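Local coordinates for protein tRNA (guanine(26)-N(2))-dimethyltransferase (Pyrococcus horikoshii, PDB 2DUL) that probably transfers two methyl groups from S-adenosyl-L-methionine to N2 of guanine 26 in tRNA, as a class I-like methyltransferase of the Trm1 family, at residues A[321-326]-A[358-363]; A[186-191]-A[252-257]. All blocks are in the same frame, centred on the assembly; numbering follows the deposited sequence.

Contact 1: residues A[321-326]-A[358-363]; sequences FYDTHA and SPTGIK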
loop_
_atom_site.group_PDB
_atom_site.type_symbol
_atom_site.label_atom_id
_atom_site.label_comp_id
_atom_site.label_asym_id
_atom_site.label_seq_id
_atom_site.Cartn_x
_atom_site.Cartn_y
_atom_site.Cartn_z
ATOM N N PHE A 321 -13.462 4.172 -11.722
ATOM C CA PHE A 321 -13.699 5.532 -12.190
ATOM C C PHE A 321 -13.808 5.558 -13.704
ATOM O O PHE A 321 -13.655 4.528 -14.362
ATOM C CB PHE A 321 -12.545 6.433 -11.736
ATOM C CG PHE A 321 -11.190 5.992 -12.235
ATOM C CD1 PHE A 321 -10.680 6.475 -13.438
ATOM C CD2 PHE A 321 -10.423 5.088 -11.497
ATOM C CE1 PHE A 321 -9.422 6.067 -13.899
ATOM C CE2 PHE A 321 -9.167 4.673 -11.946
ATOM C CZ PHE A 321 -8.664 5.164 -13.152
ATOM N N TYR A 322 -14.080 6.736 -14.251
ATOM C CA TYR A 322 -14.197 6.891 -15.693
ATOM C C TYR A 322 -13.056 7.777 -16.172
ATOM O O TYR A 322 -12.878 8.888 -15.681
ATOM C CB TYR A 322 -15.549 7.519 -16.059
ATOM C CG TYR A 322 -16.739 6.681 -15.631
ATOM C CD1 TYR A 322 -16.893 5.372 -16.087
ATOM C CD2 TYR A 322 -17.691 7.183 -14.743
ATOM C CE1 TYR A 322 -17.963 4.581 -15.665
ATOM C CE2 TYR A 322 -18.766 6.398 -14.317
ATOM C CZ TYR A 322 -18.893 5.100 -14.780
ATOM O OH TYR A 322 -19.944 4.313 -14.352
ATOM N N ASP A 323 -12.273 7.270 -17.117
ATOM C CA ASP A 323 -11.147 8.023 -17.660
ATOM C C ASP A 323 -11.644 8.775 -18.893
ATOM O O ASP A 323 -11.915 8.173 -19.926
ATOM C CB ASP A 323 -10.015 7.067 -18.031
ATOM C CG ASP A 323 -8.730 7.794 -18.382
ATOM O OD1 ASP A 323 -8.687 8.457 -19.444
ATOM O OD2 ASP A 323 -7.768 7.708 -17.585
ATOM N N THR A 324 -11.773 10.093 -18.767
ATOM C CA THR A 324 -12.269 10.927 -19.858
ATOM C C THR A 324 -11.502 10.741 -21.164
ATOM O O THR A 324 -12.094 10.707 -22.243
ATOM C CB THR A 324 -12.229 12.422 -19.475
ATOM O OG1 THR A 324 -12.924 12.617 -18.235
ATOM C CG2 THR A 324 -12.907 13.256 -20.550
ATOM N N HIS A 325 -10.186 10.618 -21.068
ATOM C CA HIS A 325 -9.369 10.444 -22.260
ATOM C C HIS A 325 -9.610 9.088 -22.926
ATOM O O HIS A 325 -9.965 9.021 -24.103
ATOM C CB HIS A 325 -7.890 10.603 -21.907
ATOM C CG HIS A 325 -6.982 10.553 -23.094
ATOM N ND1 HIS A 325 -6.634 9.375 -23.718
ATOM C CD2 HIS A 325 -6.388 11.543 -23.802
ATOM C CE1 HIS A 325 -5.864 9.641 -24.759
ATOM N NE2 HIS A 325 -5.700 10.949 -24.832
ATOM N N ALA A 326 -9.432 8.011 -22.169
ATOM C CA ALA A 326 -9.624 6.666 -22.703
ATOM C C ALA A 326 -11.033 6.443 -23.255
ATOM O O ALA A 326 -11.199 5.846 -24.317
ATOM C CB ALA A 326 -9.309 5.625 -21.628
ATOM N N SER A 358 -5.192 8.178 -11.764
ATOM C CA SER A 358 -4.973 8.650 -13.129
ATOM C C SER A 358 -5.261 10.144 -13.217
ATOM O O SER A 358 -6.185 10.641 -12.580
ATOM C CB SER A 358 -5.883 7.898 -14.101
ATOM O OG SER A 358 -5.839 8.478 -15.391
ATOM N N PRO A 359 -4.471 10.877 -14.022
ATOM C CA PRO A 359 -4.642 12.322 -14.191
ATOM C C PRO A 359 -5.939 12.727 -14.892
ATOM O O PRO A 359 -6.440 13.830 -14.686
ATOM C CB PRO A 359 -3.401 12.719 -14.986
ATOM C CG PRO A 359 -3.178 11.520 -15.852
ATOM C CD PRO A 359 -3.371 10.379 -14.870
ATOM N N THR A 360 -6.479 11.839 -15.720
ATOM C CA THR A 360 -7.719 12.133 -16.436
ATOM C C THR A 360 -8.898 11.310 -15.916
ATOM O O THR A 360 -9.965 11.278 -16.532
ATOM C CB THR A 360 -7.562 11.875 -17.947
ATOM O OG1 THR A 360 -7.024 10.561 -18.158
ATOM C CG2 THR A 360 -6.626 12.908 -18.566
ATOM N N GLY A 361 -8.710 10.658 -14.774
ATOM C CA GLY A 361 -9.779 9.852 -14.218
ATOM C C GLY A 361 -10.701 10.626 -13.292
ATOM O O GLY A 361 -10.266 11.521 -12.570
ATOM N N ILE A 362 -11.985 10.291 -13.320
ATOM C CA ILE A 362 -12.945 10.956 -12.453
ATOM C C ILE A 362 -13.769 9.921 -11.701
ATOM O O ILE A 362 -14.396 9.050 -12.311
ATOM C CB ILE A 362 -13.913 11.862 -13.251
ATOM C CG1 ILE A 362 -13.143 13.004 -13.916
ATOM C CG2 ILE A 362 -14.977 12.434 -12.313
ATOM C CD1 ILE A 362 -13.974 13.794 -14.911
ATOM N N LYS A 363 -13.736 10.013 -10.377
ATOM C CA LYS A 363 -14.506 9.127 -9.512
ATOM C C LYS A 363 -15.854 9.822 -9.403
ATOM O O LYS A 363 -15.914 11.028 -9.144
ATOM C CB LYS A 363 -13.878 9.048 -8.114
ATOM C CG LYS A 363 -13.406 7.660 -7.663
ATOM C CD LYS A 363 -12.001 7.371 -8.128
ATOM C CE LYS A 363 -11.355 6.238 -7.329
ATOM N NZ LYS A 363 -12.053 4.925 -7.448
HETATM O O HOH W 1 -5.918 6.035 -16.798
#

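Contact 2: residues A[186-191]-A[252-257]; sequences PLRGEL and FDDKTG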
loop_
_atom_site.group_PDB
_atom_site.type_symbol
_atom_site.label_atom_id
_atom_site.label_comp_id
_atom_site.label_asym_id
_atom_site.label_seq_id
_atom_site.Cartn_x
_atom_site.Cartn_y
_atom_site.Cartn_z
ATOM N N PRO A 186 -5.959 -10.004 -14.060
ATOM C CA PRO A 186 -5.808 -8.549 -14.146
ATOM C C PRO A 186 -6.503 -7.889 -15.337
ATOM O O PRO A 186 -6.776 -8.530 -16.354
ATOM C CB PRO A 186 -4.293 -8.373 -14.196
ATOM C CG PRO A 186 -3.885 -9.523 -15.067
ATOM C CD PRO A 186 -4.740 -10.686 -14.542
ATOM N N LEU A 187 -6.783 -6.600 -15.188
ATOM C CA LEU A 187 -7.423 -5.815 -16.237
ATOM C C LEU A 187 -6.468 -4.713 -16.683
ATOM O O LEU A 187 -6.093 -3.849 -15.892
ATOM C CB LEU A 187 -8.719 -5.180 -15.724
ATOM C CG LEU A 187 -9.366 -4.162 -16.678
ATOM C CD1 LEU A 187 -9.725 -4.830 -17.993
ATOM C CD2 LEU A 187 -10.604 -3.560 -16.029
ATOM N N ARG A 188 -6.054 -4.745 -17.943
ATOM C CA ARG A 188 -5.155 -3.707 -18.429
ATOM C C ARG A 188 -5.938 -2.483 -18.899
ATOM O O ARG A 188 -7.162 -2.526 -19.013
ATOM C CB ARG A 188 -4.257 -4.254 -19.548
ATOM C CG ARG A 188 -4.921 -5.195 -20.538
ATOM C CD ARG A 188 -5.771 -4.462 -21.563
ATOM N NE ARG A 188 -7.174 -4.359 -21.170
ATOM C CZ ARG A 188 -8.089 -3.672 -21.851
ATOM N NH1 ARG A 188 -9.343 -3.634 -21.426
ATOM N NH2 ARG A 188 -7.745 -3.016 -22.953
ATOM N N GLY A 189 -5.235 -1.385 -19.150
ATOM C CA GLY A 189 -5.912 -0.181 -19.595
ATOM C C GLY A 189 -5.954 0.912 -18.544
ATOM O O GLY A 189 -5.227 0.868 -17.551
ATOM N N GLU A 190 -6.832 1.885 -18.758
ATOM C CA GLU A 190 -6.970 3.030 -17.866
ATOM C C GLU A 190 -7.290 2.727 -16.404
ATOM O O GLU A 190 -6.979 3.527 -15.528
ATOM C CB GLU A 190 -8.037 3.988 -18.414
ATOM C CG GLU A 190 -9.407 3.351 -18.591
ATOM C CD GLU A 190 -9.674 2.905 -20.017
ATOM O OE1 GLU A 190 -8.776 2.302 -20.640
ATOM O OE2 GLU A 190 -10.792 3.152 -20.514
ATOM N N LEU A 191 -7.915 1.589 -16.135
ATOM C CA LEU A 191 -8.274 1.245 -14.762
ATOM C C LEU A 191 -7.256 0.365 -14.036
ATOM O O LEU A 191 -7.402 0.112 -12.840
ATOM C CB LEU A 191 -9.639 0.540 -14.750
ATOM C CG LEU A 191 -10.921 1.387 -14.754
ATOM C CD1 LEU A 191 -10.763 2.613 -15.623
ATOM C CD2 LEU A 191 -12.082 0.521 -15.217
ATOM N N PHE A 252 -15.579 -5.371 -17.895
ATOM C CA PHE A 252 -15.199 -4.158 -18.607
ATOM C C PHE A 252 -15.488 -4.270 -20.099
ATOM O O PHE A 252 -15.099 -5.244 -20.740
ATOM C CB PHE A 252 -13.705 -3.913 -18.379
ATOM C CG PHE A 252 -13.194 -2.617 -18.945
ATOM C CD1 PHE A 252 -13.427 -1.411 -18.288
ATOM C CD2 PHE A 252 -12.448 -2.609 -20.121
ATOM C CE1 PHE A 252 -12.919 -0.213 -18.794
ATOM C CE2 PHE A 252 -11.936 -1.417 -20.636
ATOM C CZ PHE A 252 -12.172 -0.218 -19.971
ATOM N N ASP A 253 -16.178 -3.276 -20.649
ATOM C CA ASP A 253 -16.503 -3.275 -22.075
ATOM C C ASP A 253 -15.425 -2.480 -22.806
ATOM O O ASP A 253 -15.347 -1.264 -22.660
ATOM C CB ASP A 253 -17.861 -2.618 -22.316
ATOM C CG ASP A 253 -18.381 -2.845 -23.731
ATOM O OD1 ASP A 253 -17.563 -2.945 -24.678
ATOM O OD2 ASP A 253 -19.616 -2.908 -23.896
ATOM N N ASP A 254 -14.605 -3.166 -23.596
ATOM C CA ASP A 254 -13.518 -2.509 -24.323
ATOM C C ASP A 254 -13.967 -1.476 -25.352
ATOM O O ASP A 254 -13.194 -0.594 -25.730
ATOM C CB ASP A 254 -12.646 -3.548 -25.030
ATOM C CG ASP A 254 -12.018 -4.534 -24.071
ATOM O OD1 ASP A 254 -11.396 -4.099 -23.079
ATOM O OD2 ASP A 254 -12.143 -5.752 -24.316
ATOM N N LYS A 255 -15.205 -1.584 -25.815
ATOM C CA LYS A 255 -15.698 -0.648 -26.813
ATOM C C LYS A 255 -16.320 0.616 -26.232
ATOM O O LYS A 255 -16.513 1.601 -26.948
ATOM C CB LYS A 255 -16.703 -1.346 -27.734
ATOM C CG LYS A 255 -16.071 -2.404 -28.634
ATOM C CD LYS A 255 -17.035 -2.923 -29.693
ATOM C CE LYS A 255 -18.130 -3.796 -29.101
ATOM N NZ LYS A 255 -19.011 -3.054 -28.158
ATOM N N THR A 256 -16.602 0.605 -24.932
ATOM C CA THR A 256 -17.240 1.753 -24.293
ATOM C C THR A 256 -16.564 2.303 -23.037
ATOM O O THR A 256 -16.748 3.471 -22.700
ATOM C CB THR A 256 -18.694 1.420 -23.921
ATOM O OG1 THR A 256 -18.703 0.422 -22.892
ATOM C CG2 THR A 256 -19.452 0.895 -25.132
ATOM N N GLY A 257 -15.798 1.475 -22.338
ATOM C CA GLY A 257 -15.153 1.944 -21.128
ATOM C C GLY A 257 -16.084 1.789 -19.934
ATOM O O GLY A 257 -15.750 2.170 -18.817
#

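Contact 1: residues A[321-326]-A[358-363]
Tyr322 and Ile362 form an antiparallel, hydrogen-bonded pair, joining strand 322-323 to the middle strand of a three-stranded sheet. Tyr322 N bonds to Ile362 O (3.0 Å), and Ile362 N returns a bond to Tyr322 O (2.9 Å). Past the last bridge, as helix 324-331 begins, Thr324 N donates to Thr360 O, 3.1 Å away.

Asp323 is the helix N-cap. With CG anti to the backbone N (chi1 -170°), its carboxylate turns forward over the first helical turn, and OD1 accepts a straight capping bond from Ala326 N (2.9 Å, 176°) on its anti side, about 30° out of the carboxylate plane. Thr360 OG1 lies 3.0 Å from both OD1 and OD2 of Asp323, a weak interaction whose proton could serve either oxygen. One water donates to Asp323 OD2 and accepts from Ser358 OG, linking the cap to turn 358-361. A leucine in place of Asp323 would probably leave Ala326 N uncapped and Thr360 OG1 and the water without their acceptor.

The Phe321 ring lies against Gly361, CD1 3.6 Å from Gly361 CA, where a side chain would collide with it. On the sheet face of Tyr322 and Ile362, opposite Asp323, Ile362 CD1 covers the Thr324 hydroxyl, buried without a hydrogen-bond partner; Ile362 also packs on helix 338-347.

One carboxylate thus ties strand end, helix start and turn together, its charge likely favoured by the helix N-terminus.

Contact 2: residues A[186-191]-A[252-257]
With chi1 at -174°, CG opposite the backbone N, Phe252 swings its ring from the end of strand 247-252 over to loop 186-191, where Leu187, Arg188, Glu190 and Leu191 meet it. The Arg188 chain, bent at chi2 and chi3, curls so that its guanidinium reaches both this ring and Asp254. The contact thus joins the loop leading into helix 192-209 to the turn between strands 247-252 and 259-263, shaped by an Asx turn in which Asp253 OD1 accepts from Lys255 N.

Leu187 lies across the root of the phenylalanine at about a right angle, its CD2 3.9 Å from Phe252 CB, while Leu191 CD2 comes within 3.7 Å of Phe252 CE1. Tyr273 also packs on Leu187 and Phe252.

Charged groups meet the ring at CE2 and CZ. Arg188 NH1 approaches Phe252 CE2 to 3.5 Å and forms a salt bridge to Asp254 OD1 at 2.7 Å. The hydrogen bond within that bridge is weak: its angle is 120°, and guanidinium and carboxylate are almost perpendicular. Glu190 OE2 sits in the ring plane at its edge, 3.7 Å from Phe252 CZ, its carboxylate standing at 90° to the ring. Arg330 of helix 324-331 bonds both loops, at Glu190 OE1 and the Asp254 carbonyl.

The Arg188-Asp254 link probably owes more to attraction between opposite charges than to a directed hydrogen bond, while Phe252 gives the apolar grip.

Contact 1 is largely buried and built on a backbone ladder, with strand pairing and a helix cap doing the work; contact 2 is more exposed, joins two loops with side chains alone, and its salt bridge involves the exposed Asp254 and the partly exposed Arg188. Their centres lie about 12 Å apart, and Glu190 connects them: its backbone O is 3.3 Å from Phe321 CZ, and its CB is 3.7 Å from Asp323 CB. Helix 324-331 serves both: its first turn is capped within contact 1, and Arg330, further along, reaches the loops of contact 2. Both contacts lie away from the predicted S-adenosyl-L-methionine site.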